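Local coordinates for dimeric protein of unknown function and ferredoxin-like fold (Bacteroides fragilis, PDB 3FMB) that is of unknown function but forms a dimer of ferredoxin-like subunits belonging to the stress-responsive A/B barrel (Dabb) family, at residues K38-V41 / M42-K46. Residues are numbered along the deposited sequence; the frame is centred on the assembly and turned at random.
Sequences KLVV and MNSFK
Leu39 and Asn43, one turn apart on the exposed flank of helix 35-50, meet where a leucine methyl lies against a carboxamide: the two side chains cross at a slant, and CD1 of Leu39 comes 3.6 Å from ND2 of Asn43. With CG of Asn43 turned beside its own backbone N (chi1 -74°), the amide leans back toward the preceding turn, bringing ND2 of Asn43 3.5 Å from O of Leu39; the same side chain also touches Leu66. O of Leu39 accepts a nearly straight bond from N of Asn43 (172° at the hydrogen).

Met42, modelled as selenomethionine, folds back in the same sense. Its CG approaches O of Lys38 to 3.1 Å, and the bend at chi3 (65°) turns the terminal methyl off the line of the chain while SE stays 4.3 Å from CB of Lys38. The same Lys38 oxygen takes the 2.8 Å bond from N of Met42, nearly along its C=O direction. A long, flexible methionine chain, here with selenium in place of sulfur, suits this flank, since it also reaches Leu66 and Ile76 of the sheet.

Ser44 puts OG 3.0 Å from O of Val40, a small hydroxyl suiting this partly exposed position. Val41 and Phe45 are buried, linked by the bond from Phe45 N to Val41 O; the valine packs on Leu104 and Thr107, the ring on Leu104, Val64 and Ile76.

Four successive i to i+4 backbone bonds thus satisfy the carbonyls of residues 38-41, while the exposed side mixes Leu39 and Val40 with Asn43, and Met42 and Phe45 seat the helix on the antiparallel sheet of the ferredoxin-like fold largely through hydrophobic contacts.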
loop_
_atom_site.group_PDB
_atom_site.type_symbol
_atom_site.label_atom_id
_atom_site.label_comp_id
_atom_site.label_asym_id
_atom_site.label_seq_id
_atom_site.Cartn_x
_atom_site.Cartn_y
_atom_site.Cartn_z
ATOM N N LYS A 38 3.832 18.003 -9.752
ATOM C CA LYS A 38 3.718 16.716 -9.077
ATOM C C LYS A 38 4.634 16.640 -7.869
ATOM O O LYS A 38 4.185 16.275 -6.770
ATOM C CB LYS A 38 4.045 15.550 -9.999
ATOM C CG LYS A 38 2.986 15.261 -11.031
ATOM C CD LYS A 38 3.297 13.937 -11.735
ATOM C CE LYS A 38 2.296 13.650 -12.816
ATOM N NZ LYS A 38 2.745 12.574 -13.709
ATOM N N LEU A 39 5.878 17.064 -8.066
ATOM C CA LEU A 39 6.869 17.047 -6.993
ATOM C C LEU A 39 6.505 17.955 -5.810
ATOM O O LEU A 39 6.673 17.562 -4.665
ATOM C CB LEU A 39 8.257 17.375 -7.541
ATOM C CG LEU A 39 9.409 17.314 -6.534
ATOM C CD1 LEU A 39 9.494 15.907 -5.918
ATOM C CD2 LEU A 39 10.710 17.711 -7.202
ATOM N N VAL A 40 6.027 19.172 -6.097
ATOM C CA VAL A 40 5.613 20.114 -5.073
ATOM C C VAL A 40 4.494 19.509 -4.234
ATOM O O VAL A 40 4.546 19.531 -3.002
ATOM C CB VAL A 40 5.165 21.481 -5.687
ATOM C CG1 VAL A 40 4.361 22.350 -4.652
ATOM C CG2 VAL A 40 6.399 22.229 -6.271
ATOM N N VAL A 41 3.495 18.976 -4.916
ATOM C CA VAL A 41 2.381 18.303 -4.262
ATOM C C VAL A 41 2.820 17.109 -3.408
ATOM O O VAL A 41 2.408 16.990 -2.258
ATOM C CB VAL A 41 1.347 17.853 -5.313
ATOM C CG1 VAL A 41 0.303 16.892 -4.682
ATOM C CG2 VAL A 41 0.662 19.096 -5.932
HETATM N N MSE A 42 3.657 16.237 -3.989
HETATM C CA MSE A 42 4.182 15.058 -3.280
HETATM C C MSE A 42 4.926 15.434 -2.005
HETATM O O MSE A 42 4.642 14.889 -0.934
HETATM C CB MSE A 42 5.086 14.250 -4.220
HETATM C CG MSE A 42 4.300 13.533 -5.340
HETATM SE SE MSE A 42 5.354 12.963 -6.803
HETATM C CE MSE A 42 6.487 11.632 -5.952
ATOM N N ASN A 43 5.865 16.368 -2.115
ATOM C CA ASN A 43 6.623 16.857 -0.961
ATOM C C ASN A 43 5.696 17.508 0.076
ATOM O O ASN A 43 5.769 17.201 1.275
ATOM C CB ASN A 43 7.737 17.828 -1.401
ATOM C CG ASN A 43 8.933 17.129 -2.062
ATOM O OD1 ASN A 43 9.178 15.964 -1.840
ATOM N ND2 ASN A 43 9.694 17.880 -2.855
ATOM N N SER A 44 4.803 18.378 -0.367
ATOM C CA SER A 44 3.918 19.068 0.565
ATOM C C SER A 44 3.022 18.091 1.348
ATOM O O SER A 44 2.862 18.232 2.566
ATOM C CB SER A 44 3.062 20.113 -0.152
ATOM O OG SER A 44 3.878 21.170 -0.573
ATOM N N PHE A 45 2.463 17.110 0.637
ATOM C CA PHE A 45 1.623 16.053 1.218
ATOM C C PHE A 45 2.404 15.226 2.227
ATOM O O PHE A 45 1.946 15.032 3.321
ATOM C CB PHE A 45 1.095 15.141 0.126
ATOM C CG PHE A 45 0.206 14.040 0.637
ATOM C CD1 PHE A 45 -1.077 14.334 1.110
ATOM C CD2 PHE A 45 0.641 12.728 0.684
ATOM C CE1 PHE A 45 -1.911 13.327 1.574
ATOM C CE2 PHE A 45 -0.222 11.709 1.160
ATOM C CZ PHE A 45 -1.487 12.050 1.601
ATOM N N LYS A 46 3.602 14.784 1.852
ATOM C CA LYS A 46 4.460 13.999 2.765
ATOM C C LYS A 46 4.704 14.761 4.067
ATOM O O LYS A 46 4.531 14.194 5.147
ATOM C CB LYS A 46 5.799 13.666 2.117
ATOM C CG LYS A 46 6.854 13.019 3.034
ATOM C CD LYS A 46 8.006 12.498 2.179
ATOM C CE LYS A 46 9.176 12.069 2.988
ATOM N NZ LYS A 46 8.788 10.914 3.698
#